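Local coordinates for F5/8 type C domain protein (Clostridium perfringens, PDB 7JRM) that probably recognises carbohydrate on mucin glycoproteins through its CBM51 module, as part of the O-glycopeptidase ZmpB, at residues A106-L114 / W213-A221; N347-V358 / K369-I380. All blocks are in the same frame, centred on the assembly; numbering follows the deposited sequence.

Contact 1 (A106-L114 / W213-A221); sequences AVSGNQIRL and WDHADWADA. With CA (calcium ion), chain B.
In the beta-sandwich of the NPCBM/NEW2 (CBM51) domain, beside its calcium site, the type I turn Ala106 to Gly109 sets Val107 on the imidazole of His215. With chi1 at 70°, Val107 holds CG1 between its backbone N and carbonyl carbon and lays this methyl over one ring face, a CH-pi contact 3.5 Å from the centroid and 15° off the normal. His131 meets the same imidazole with its own ring. No direct hydrogen bond joins the two segments; water does the polar work. One molecule lies 2.8 Å from His215 ND1 and makes a weak bond to Ser108 OG. A second accepts from Val107 N at 3.0 Å and donates to Asp217 OD1 at 2.7 Å. Beyond the turn, strand 112-114 passes strand 215-219 nearly at right angles (98°). Its Ile112 and Leu114 side chains slide past that of Asp217 in the opposite direction, with Ile112 CG2 3.5 Å from Asp217 OD2. Leu114 brings CD2 to that oxygen too, while its CD1 packs 3.7 Å from Ala219 CB. Just before His215, Asp214 joins Ser163, Val206, Asp208 and Gly210 round the calcium ion, gripping it with both oxygens, OD1 at 2.8 Å and OD2 at 2.5 Å.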
loop_
_atom_site.group_PDB
_atom_site.type_symbol
_atom_site.label_atom_id
_atom_site.label_comp_id
_atom_site.label_asym_id
_atom_site.label_seq_id
_atom_site.Cartn_x
_atom_site.Cartn_y
_atom_site.Cartn_z
ATOM N N ALA A 106 -10.181 31.997 24.145
ATOM C CA ALA A 106 -10.503 33.378 23.829
ATOM C C ALA A 106 -10.017 34.295 24.950
ATOM O O ALA A 106 -9.618 33.849 26.030
ATOM C CB ALA A 106 -12.005 33.544 23.608
ATOM N N VAL A 107 -10.052 35.603 24.683
ATOM C CA VAL A 107 -9.568 36.567 25.666
ATOM C C VAL A 107 -10.449 36.562 26.910
ATOM O O VAL A 107 -9.994 36.907 28.008
ATOM C CB VAL A 107 -9.472 37.973 25.034
ATOM C CG1 VAL A 107 -10.860 38.536 24.756
ATOM C CG2 VAL A 107 -8.672 38.910 25.929
ATOM N N SER A 108 -11.710 36.154 26.771
ATOM C CA SER A 108 -12.617 36.068 27.907
ATOM C C SER A 108 -12.446 34.780 28.705
ATOM O O SER A 108 -13.150 34.589 29.703
ATOM C CB SER A 108 -14.066 36.193 27.430
ATOM O OG SER A 108 -14.557 34.948 26.969
ATOM N N GLY A 109 -11.533 33.899 28.300
ATOM C CA GLY A 109 -11.348 32.623 28.950
ATOM C C GLY A 109 -12.179 31.494 28.380
ATOM O O GLY A 109 -11.854 30.325 28.614
ATOM N N ASN A 110 -13.239 31.808 27.641
ATOM C CA ASN A 110 -14.051 30.781 27.013
ATOM C C ASN A 110 -13.309 30.172 25.824
ATOM O O ASN A 110 -12.219 30.607 25.441
ATOM C CB ASN A 110 -15.387 31.361 26.555
ATOM C CG ASN A 110 -16.313 31.671 27.712
ATOM O OD1 ASN A 110 -16.301 30.985 28.735
ATOM N ND2 ASN A 110 -17.121 32.712 27.558
ATOM N N GLN A 111 -13.920 29.148 25.235
ATOM C CA GLN A 111 -13.339 28.511 24.064
ATOM C C GLN A 111 -13.320 29.473 22.882
ATOM O O GLN A 111 -14.150 30.380 22.773
ATOM C CB GLN A 111 -14.120 27.250 23.692
ATOM C CG GLN A 111 -13.965 26.096 24.668
ATOM C CD GLN A 111 -14.910 24.950 24.361
ATOM O OE1 GLN A 111 -16.130 25.093 24.453
ATOM N NE2 GLN A 111 -14.350 23.803 23.991
ATOM N N ILE A 112 -12.352 29.269 21.990
ATOM C CA ILE A 112 -12.274 30.067 20.772
ATOM C C ILE A 112 -13.445 29.700 19.872
ATOM O O ILE A 112 -13.592 28.543 19.460
ATOM C CB ILE A 112 -10.931 29.852 20.062
ATOM C CG1 ILE A 112 -9.798 30.466 20.885
ATOM C CG2 ILE A 112 -10.969 30.443 18.663
ATOM C CD1 ILE A 112 -8.424 30.029 20.449
ATOM N N ARG A 113 -14.291 30.683 19.571
ATOM C CA ARG A 113 -15.513 30.445 18.816
ATOM C C ARG A 113 -15.692 31.540 17.777
ATOM O O ARG A 113 -15.658 32.728 18.109
ATOM C CB ARG A 113 -16.732 30.391 19.746
ATOM C CG ARG A 113 -16.753 29.173 20.657
ATOM C CD ARG A 113 -17.847 29.274 21.709
ATOM N NE ARG A 113 -17.717 30.471 22.534
ATOM C CZ ARG A 113 -18.721 31.294 22.819
ATOM N NH1 ARG A 113 -19.935 31.051 22.344
ATOM N NH2 ARG A 113 -18.513 32.360 23.579
ATOM N N LEU A 114 -15.885 31.134 16.524
ATOM C CA LEU A 114 -16.107 32.049 15.417
ATOM C C LEU A 114 -17.395 31.667 14.699
ATOM O O LEU A 114 -18.010 30.635 14.984
ATOM C CB LEU A 114 -14.925 32.046 14.439
ATOM C CG LEU A 114 -13.588 32.538 14.997
ATOM C CD1 LEU A 114 -12.524 32.547 13.910
ATOM C CD2 LEU A 114 -13.742 33.917 15.615
ATOM N N TRP A 213 -15.231 46.076 22.987
ATOM C CA TRP A 213 -15.695 44.700 22.791
ATOM C C TRP A 213 -15.045 44.045 21.576
ATOM O O TRP A 213 -15.668 43.236 20.885
ATOM C CB TRP A 213 -17.221 44.644 22.683
ATOM C CG TRP A 213 -17.915 45.203 23.886
ATOM C CD1 TRP A 213 -18.740 46.288 23.925
ATOM C CD2 TRP A 213 -17.845 44.705 25.228
ATOM N NE1 TRP A 213 -19.188 46.499 25.207
ATOM C CE2 TRP A 213 -18.652 45.540 26.026
ATOM C CE3 TRP A 213 -17.178 43.635 25.832
ATOM C CZ2 TRP A 213 -18.810 45.337 27.395
ATOM C CZ3 TRP A 213 -17.336 43.435 27.190
ATOM C CH2 TRP A 213 -18.146 44.282 27.957
ATOM N N ASP A 214 -13.782 44.380 21.318
ATOM C CA ASP A 214 -13.059 43.859 20.160
ATOM C C ASP A 214 -12.330 42.560 20.514
ATOM O O ASP A 214 -11.103 42.469 20.496
ATOM C CB ASP A 214 -12.091 44.909 19.630
ATOM C CG ASP A 214 -12.763 45.914 18.715
ATOM O OD1 ASP A 214 -13.983 45.784 18.475
ATOM O OD2 ASP A 214 -12.068 46.831 18.232
ATOM N N HIS A 215 -13.119 41.539 20.837
ATOM C CA HIS A 215 -12.578 40.208 21.083
ATOM C C HIS A 215 -12.279 39.545 19.744
ATOM O O HIS A 215 -13.195 39.296 18.954
ATOM C CB HIS A 215 -13.560 39.366 21.894
ATOM C CG HIS A 215 -13.786 39.867 23.288
ATOM N ND1 HIS A 215 -14.262 39.061 24.299
ATOM C CD2 HIS A 215 -13.606 41.092 23.837
ATOM C CE1 HIS A 215 -14.363 39.765 25.411
ATOM N NE2 HIS A 215 -13.972 41.001 25.159
ATOM N N ALA A 216 -11.002 39.267 19.484
ATOM C CA ALA A 216 -10.566 38.727 18.205
ATOM C C ALA A 216 -9.778 37.445 18.419
ATOM O O ALA A 216 -9.027 37.322 19.390
ATOM C CB ALA A 216 -9.713 39.742 17.437
ATOM N N ASP A 217 -9.946 36.495 17.500
ATOM C CA ASP A 217 -9.279 35.204 17.571
ATOM C C ASP A 217 -8.440 34.966 16.325
ATOM O O ASP A 217 -8.889 35.217 15.203
ATOM C CB ASP A 217 -10.282 34.054 17.709
ATOM C CG ASP A 217 -11.133 34.164 18.949
ATOM O OD1 ASP A 217 -10.640 34.680 19.973
ATOM O OD2 ASP A 217 -12.297 33.718 18.897
ATOM N N TRP A 218 -7.218 34.478 16.536
ATOM C CA TRP A 218 -6.433 33.848 15.477
ATOM C C TRP A 218 -6.668 32.345 15.606
ATOM O O TRP A 218 -5.893 31.613 16.221
ATOM C CB TRP A 218 -4.955 34.214 15.592
ATOM C CG TRP A 218 -4.685 35.687 15.540
ATOM C CD1 TRP A 218 -4.637 36.549 16.596
ATOM C CD2 TRP A 218 -4.417 36.471 14.370
ATOM N NE1 TRP A 218 -4.358 37.821 16.157
ATOM C CE2 TRP A 218 -4.220 37.800 14.794
ATOM C CE3 TRP A 218 -4.327 36.177 13.006
ATOM C CZ2 TRP A 218 -3.941 38.834 13.902
ATOM C CZ3 TRP A 218 -4.048 37.205 12.123
ATOM C CH2 TRP A 218 -3.857 38.517 12.574
ATOM N N ALA A 219 -7.775 31.891 15.026
ATOM C CA ALA A 219 -8.231 30.520 15.220
ATOM C C ALA A 219 -7.440 29.556 14.346
ATOM O O ALA A 219 -7.281 29.782 13.141
ATOM C CB ALA A 219 -9.723 30.409 14.912
ATOM N N ASP A 220 -6.949 28.476 14.960
ATOM C CA ASP A 220 -6.176 27.442 14.271
ATOM C C ASP A 220 -4.934 28.018 13.598
ATOM O O ASP A 220 -4.448 27.474 12.603
ATOM C CB ASP A 220 -7.039 26.691 13.251
ATOM C CG ASP A 220 -6.713 25.211 13.187
ATOM O OD1 ASP A 220 -6.923 24.509 14.199
ATOM O OD2 ASP A 220 -6.252 24.748 12.122
ATOM N N ALA A 221 -4.415 29.123 14.133
ATOM C CA ALA A 221 -3.228 29.755 13.573
ATOM C C ALA A 221 -2.035 28.818 13.687
ATOM O O ALA A 221 -1.686 28.374 14.785
ATOM C CB ALA A 221 -2.945 31.074 14.290
HETATM CA CA CA B . -13.700 48.216 17.028
HETATM O O HOH W 1 -10.539 36.583 21.939
HETATM O O HOH W 2 -13.857 36.324 24.229
HETATM O O HOH W 3 -15.500 48.385 18.622
#

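Contact 2 (N347-V358 / K369-I380); sequences NLETLNMDYNEV and KLNTLNAQEQFI
A bend at chi2 (-75°) folds the Gln378 side chain back towards the turn 353-356, in two adjoining coils of a leucine-rich repeat where Gln378 takes the place usual for the consensus asparagine. Its amide is gripped at both ends. NE2 donates to Met353 O at 2.7 Å, tilted 20° from that carbonyl plane, and OE1 offers an in-plane lone pair to Val358 N at 3.1 Å. In the preceding coil Asn356 likewise bonds backward, to Leu333 O and Val336 N. Strands 350-352 and 372-376 run parallel, and Leu351 is held through its backbone N and O, the N to Thr372 O at 2.9 Å and the O by Asn374 N. On one face Thr350 stands beside Thr372, and Asn352 beside Asn374 with amide planes 14° apart; Asn374 ND2 donates to Asn352 OD1, though the modelled 2.5 Å is doubtfully short. The other face is apolar: Leu351 CB touches Leu373 CD1 at 3.9 Å and also Leu370 CD1, and Leu364 touches Leu351 as well. Met353 lays CG on Ala375 CB at 3.6 Å. At the far end the Tyr355 ring meets Glu377 edge-on, CE2 lying 3.2 Å from OE1. At the other, the extended Lys369 runs alongside Asn347, and its NZ donates in the carbonyl plane to Asn347 OD1 at 2.9 Å.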
loop_
_atom_site.group_PDB
_atom_site.type_symbol
_atom_site.label_atom_id
_atom_site.label_comp_id
_atom_site.label_asym_id
_atom_site.label_seq_id
_atom_site.Cartn_x
_atom_site.Cartn_y
_atom_site.Cartn_z
ATOM N N ASN A 347 -0.415 -23.962 -13.459
ATOM C CA ASN A 347 -1.859 -23.787 -13.512
ATOM C C ASN A 347 -2.618 -25.092 -13.309
ATOM O O ASN A 347 -3.836 -25.126 -13.517
ATOM C CB ASN A 347 -2.266 -23.151 -14.843
ATOM C CG ASN A 347 -1.751 -21.734 -14.993
ATOM O OD1 ASN A 347 -2.042 -20.865 -14.170
ATOM N ND2 ASN A 347 -0.978 -21.493 -16.046
ATOM N N LEU A 348 -1.932 -26.162 -12.911
ATOM C CA LEU A 348 -2.592 -27.445 -12.712
ATOM C C LEU A 348 -3.556 -27.368 -11.535
ATOM O O LEU A 348 -3.177 -26.967 -10.431
ATOM C CB LEU A 348 -1.555 -28.543 -12.480
ATOM C CG LEU A 348 -2.093 -29.973 -12.387
ATOM C CD1 LEU A 348 -2.784 -30.373 -13.681
ATOM C CD2 LEU A 348 -0.973 -30.946 -12.051
ATOM N N GLU A 349 -4.809 -27.754 -11.776
ATOM C CA GLU A 349 -5.844 -27.729 -10.752
ATOM C C GLU A 349 -6.305 -29.109 -10.317
ATOM O O GLU A 349 -6.737 -29.267 -9.173
ATOM C CB GLU A 349 -7.061 -26.935 -11.246
ATOM C CG GLU A 349 -6.730 -25.538 -11.747
ATOM C CD GLU A 349 -7.818 -24.960 -12.630
ATOM O OE1 GLU A 349 -8.910 -25.563 -12.701
ATOM O OE2 GLU A 349 -7.583 -23.903 -13.252
ATOM N N THR A 350 -6.223 -30.107 -11.193
ATOM C CA THR A 350 -6.687 -31.453 -10.885
ATOM C C THR A 350 -5.704 -32.464 -11.453
ATOM O O THR A 350 -5.336 -32.383 -12.629
ATOM C CB THR A 350 -8.089 -31.700 -11.456
ATOM O OG1 THR A 350 -9.038 -30.880 -10.763
ATOM C CG2 THR A 350 -8.484 -33.161 -11.300
ATOM N N LEU A 351 -5.282 -33.412 -10.616
ATOM C CA LEU A 351 -4.370 -34.477 -11.020
ATOM C C LEU A 351 -5.006 -35.813 -10.663
ATOM O O LEU A 351 -5.145 -36.142 -9.481
ATOM C CB LEU A 351 -3.005 -34.324 -10.348
ATOM C CG LEU A 351 -1.894 -35.257 -10.832
ATOM C CD1 LEU A 351 -1.898 -35.365 -12.350
ATOM C CD2 LEU A 351 -0.539 -34.782 -10.333
ATOM N N ASN A 352 -5.392 -36.578 -11.682
ATOM C CA ASN A 352 -6.006 -37.891 -11.502
ATOM C C ASN A 352 -4.938 -38.946 -11.776
ATOM O O ASN A 352 -4.679 -39.297 -12.929
ATOM C CB ASN A 352 -7.208 -38.061 -12.425
ATOM C CG ASN A 352 -8.318 -37.073 -12.124
ATOM O OD1 ASN A 352 -8.635 -36.810 -10.963
ATOM N ND2 ASN A 352 -8.917 -36.520 -13.171
ATOM N N MET A 353 -4.319 -39.451 -10.712
ATOM C CA MET A 353 -3.231 -40.415 -10.820
ATOM C C MET A 353 -3.481 -41.622 -9.928
ATOM O O MET A 353 -2.550 -42.201 -9.358
ATOM C CB MET A 353 -1.890 -39.767 -10.482
ATOM C CG MET A 353 -1.838 -39.114 -9.109
ATOM S SD MET A 353 -0.328 -38.167 -8.846
ATOM C CE MET A 353 0.673 -39.372 -7.985
ATOM N N ASP A 354 -4.742 -42.023 -9.790
ATOM C CA ASP A 354 -5.058 -43.230 -9.044
ATOM C C ASP A 354 -4.510 -44.457 -9.763
ATOM O O ASP A 354 -4.411 -44.491 -10.993
ATOM C CB ASP A 354 -6.570 -43.369 -8.854
ATOM C CG ASP A 354 -7.099 -42.505 -7.726
ATOM O OD1 ASP A 354 -6.296 -42.085 -6.868
ATOM O OD2 ASP A 354 -8.321 -42.251 -7.694
ATOM N N TYR A 355 -4.143 -45.469 -8.973
ATOM C CA TYR A 355 -3.631 -46.740 -9.490
ATOM C C TYR A 355 -2.367 -46.543 -10.325
ATOM O O TYR A 355 -2.149 -47.226 -11.327
ATOM C CB TYR A 355 -4.699 -47.484 -10.295
ATOM C CG TYR A 355 -6.088 -47.392 -9.709
ATOM C CD1 TYR A 355 -7.075 -46.634 -10.326
ATOM C CD2 TYR A 355 -6.416 -48.064 -8.539
ATOM C CE1 TYR A 355 -8.346 -46.546 -9.795
ATOM C CE2 TYR A 355 -7.685 -47.982 -7.999
ATOM C CZ TYR A 355 -8.645 -47.222 -8.631
ATOM O OH TYR A 355 -9.910 -47.138 -8.098
ATOM N N ASN A 356 -1.526 -45.601 -9.912
ATOM C CA ASN A 356 -0.250 -45.364 -10.563
ATOM C C ASN A 356 0.868 -45.982 -9.717
ATOM O O ASN A 356 0.613 -46.815 -8.840
ATOM C CB ASN A 356 -0.065 -43.861 -10.800
ATOM C CG ASN A 356 -0.653 -43.402 -12.121
ATOM O OD1 ASN A 356 0.075 -43.089 -13.062
ATOM N ND2 ASN A 356 -1.978 -43.361 -12.196
ATOM N N GLU A 357 2.111 -45.584 -9.975
ATOM C CA GLU A 357 3.280 -46.162 -9.320
ATOM C C GLU A 357 4.180 -45.072 -8.757
ATOM O O GLU A 357 5.406 -45.121 -8.893
ATOM C CB GLU A 357 4.056 -47.055 -10.286
ATOM C CG GLU A 357 3.186 -48.020 -11.081
ATOM C CD GLU A 357 3.936 -48.691 -12.216
ATOM O OE1 GLU A 357 5.159 -48.899 -12.080
ATOM O OE2 GLU A 357 3.300 -49.010 -13.243
ATOM N N VAL A 358 3.588 -44.076 -8.102
ATOM C CA VAL A 358 4.318 -42.919 -7.594
ATOM C C VAL A 358 4.486 -43.049 -6.087
ATOM O O VAL A 358 3.541 -43.399 -5.369
ATOM C CB VAL A 358 3.597 -41.607 -7.960
ATOM C CG1 VAL A 358 4.364 -40.407 -7.425
ATOM C CG2 VAL A 358 3.418 -41.503 -9.465
ATOM N N LYS A 369 -2.407 -24.245 -7.250
ATOM C CA LYS A 369 -3.800 -24.432 -7.635
ATOM C C LYS A 369 -4.250 -25.884 -7.588
ATOM O O LYS A 369 -5.407 -26.168 -7.912
ATOM C CB LYS A 369 -4.040 -23.867 -9.041
ATOM C CG LYS A 369 -3.536 -22.447 -9.232
ATOM C CD LYS A 369 -4.237 -21.760 -10.393
ATOM C CE LYS A 369 -3.489 -20.509 -10.824
ATOM N NZ LYS A 369 -3.927 -20.032 -12.166
ATOM N N LEU A 370 -3.378 -26.809 -7.189
ATOM C CA LEU A 370 -3.708 -28.234 -7.171
ATOM C C LEU A 370 -4.597 -28.517 -5.967
ATOM O O LEU A 370 -4.129 -28.882 -4.887
ATOM C CB LEU A 370 -2.440 -29.078 -7.143
ATOM C CG LEU A 370 -2.623 -30.580 -7.376
ATOM C CD1 LEU A 370 -3.605 -30.833 -8.510
ATOM C CD2 LEU A 370 -1.286 -31.243 -7.664
ATOM N N ASN A 371 -5.906 -28.352 -6.159
ATOM C CA ASN A 371 -6.879 -28.595 -5.101
ATOM C C ASN A 371 -7.511 -29.978 -5.169
ATOM O O ASN A 371 -8.093 -30.423 -4.174
ATOM C CB ASN A 371 -7.988 -27.538 -5.143
ATOM C CG ASN A 371 -7.522 -26.181 -4.650
ATOM O OD1 ASN A 371 -6.476 -26.066 -4.010
ATOM N ND2 ASN A 371 -8.298 -25.145 -4.947
ATOM N N THR A 372 -7.415 -30.662 -6.306
ATOM C CA THR A 372 -7.978 -31.999 -6.484
ATOM C C THR A 372 -6.839 -32.948 -6.836
ATOM O O THR A 372 -6.349 -32.948 -7.971
ATOM C CB THR A 372 -9.058 -32.003 -7.564
ATOM O OG1 THR A 372 -10.101 -31.089 -7.202
ATOM C CG2 THR A 372 -9.647 -33.398 -7.721
ATOM N N LEU A 373 -6.418 -33.756 -5.867
ATOM C CA LEU A 373 -5.342 -34.725 -6.051
ATOM C C LEU A 373 -5.894 -36.115 -5.768
ATOM O O LEU A 373 -6.205 -36.443 -4.618
ATOM C CB LEU A 373 -4.155 -34.408 -5.143
ATOM C CG LEU A 373 -2.977 -35.383 -5.213
ATOM C CD1 LEU A 373 -2.357 -35.380 -6.601
ATOM C CD2 LEU A 373 -1.936 -35.042 -4.157
ATOM N N ASN A 374 -6.015 -36.927 -6.813
ATOM C CA ASN A 374 -6.480 -38.307 -6.707
ATOM C C ASN A 374 -5.272 -39.211 -6.950
ATOM O O ASN A 374 -4.932 -39.523 -8.092
ATOM C CB ASN A 374 -7.605 -38.588 -7.699
ATOM C CG ASN A 374 -8.814 -37.697 -7.477
ATOM O OD1 ASN A 374 -9.356 -37.628 -6.373
ATOM N ND2 ASN A 374 -9.241 -37.009 -8.529
ATOM N N ALA A 375 -4.628 -39.628 -5.863
ATOM C CA ALA A 375 -3.425 -40.455 -5.910
ATOM C C ALA A 375 -3.565 -41.649 -4.974
ATOM O O ALA A 375 -2.664 -41.975 -4.198
ATOM C CB ALA A 375 -2.190 -39.634 -5.554
ATOM N N GLN A 376 -4.706 -42.323 -5.045
ATOM C CA GLN A 376 -5.005 -43.425 -4.143
ATOM C C GLN A 376 -4.629 -44.762 -4.770
ATOM O O GLN A 376 -4.681 -44.937 -5.991
ATOM C CB GLN A 376 -6.487 -43.429 -3.770
ATOM C CG GLN A 376 -6.917 -42.253 -2.911
ATOM C CD GLN A 376 -8.076 -42.597 -1.998
ATOM O OE1 GLN A 376 -9.054 -43.210 -2.424
ATOM N NE2 GLN A 376 -7.973 -42.203 -0.734
ATOM N N GLU A 377 -4.240 -45.704 -3.909
ATOM C CA GLU A 377 -3.963 -47.089 -4.291
ATOM C C GLU A 377 -2.840 -47.171 -5.328
ATOM O O GLU A 377 -2.999 -47.714 -6.424
ATOM C CB GLU A 377 -5.235 -47.780 -4.793
ATOM C CG GLU A 377 -6.248 -48.066 -3.698
ATOM C CD GLU A 377 -7.492 -48.759 -4.217
ATOM O OE1 GLU A 377 -7.380 -49.544 -5.183
ATOM O OE2 GLU A 377 -8.582 -48.520 -3.658
ATOM N N GLN A 378 -1.689 -46.623 -4.955
ATOM C CA GLN A 378 -0.492 -46.761 -5.766
ATOM C C GLN A 378 0.151 -48.125 -5.530
ATOM O O GLN A 378 -0.137 -48.819 -4.552
ATOM C CB GLN A 378 0.511 -45.652 -5.446
ATOM C CG GLN A 378 -0.082 -44.253 -5.445
ATOM C CD GLN A 378 -0.353 -43.738 -6.843
ATOM O OE1 GLN A 378 0.555 -43.645 -7.668
ATOM N NE2 GLN A 378 -1.608 -43.399 -7.117
ATOM N N PHE A 379 1.031 -48.510 -6.452
ATOM C CA PHE A 379 1.842 -49.713 -6.289
ATOM C C PHE A 379 3.218 -49.436 -6.875
ATOM O O PHE A 379 3.352 -49.263 -8.090
ATOM C CB PHE A 379 1.206 -50.929 -6.959
ATOM C CG PHE A 379 2.082 -52.146 -6.936
ATOM C CD1 PHE A 379 2.315 -52.823 -5.751
ATOM C CD2 PHE A 379 2.695 -52.598 -8.093
ATOM C CE1 PHE A 379 3.129 -53.938 -5.722
ATOM C CE2 PHE A 379 3.510 -53.713 -8.070
ATOM C CZ PHE A 379 3.728 -54.383 -6.882
ATOM N N ILE A 380 4.233 -49.406 -6.021
ATOM C CA ILE A 380 5.599 -49.097 -6.423
ATOM C C ILE A 380 6.424 -50.360 -6.218
ATOM O O ILE A 380 6.788 -50.704 -5.087
ATOM C CB ILE A 380 6.173 -47.914 -5.638
ATOM C CG1 ILE A 380 5.179 -46.749 -5.632
ATOM C CG2 ILE A 380 7.503 -47.479 -6.231
ATOM C CD1 ILE A 380 4.487 -46.540 -4.300
HETATM O O HOH W 4 -1.181 -25.401 -9.640
HETATM O O HOH W 5 -9.397 -28.670 -7.879
HETATM O O HOH W 6 5.776 -50.329 -9.546
#

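Overall arrangement
After the N-terminal Ig-like region, the chain enters the NPCBM/NEW2 domain, where contact 1 closes a long loop: 98 residues, over half of them in strands, separate 106-114 from 213-221, so it ties an early turn and strand to the last strand of that sandwich. Helices 232-242, 251-270 and 273-288 follow. Contact 2 closes a short loop, only 10 residues without helix or strand, between successive repeat coils. Its later strand, 372-384, also pairs with 452-461, so that the repeat strands and the C-terminal strands form one continuous mixed sheet. The contacts lie in series, neither nesting nor crossing, on opposite sides of the chain's centre. Contacts 1 and 2 have centres 78 Å apart and nearest atoms about 51 Å apart.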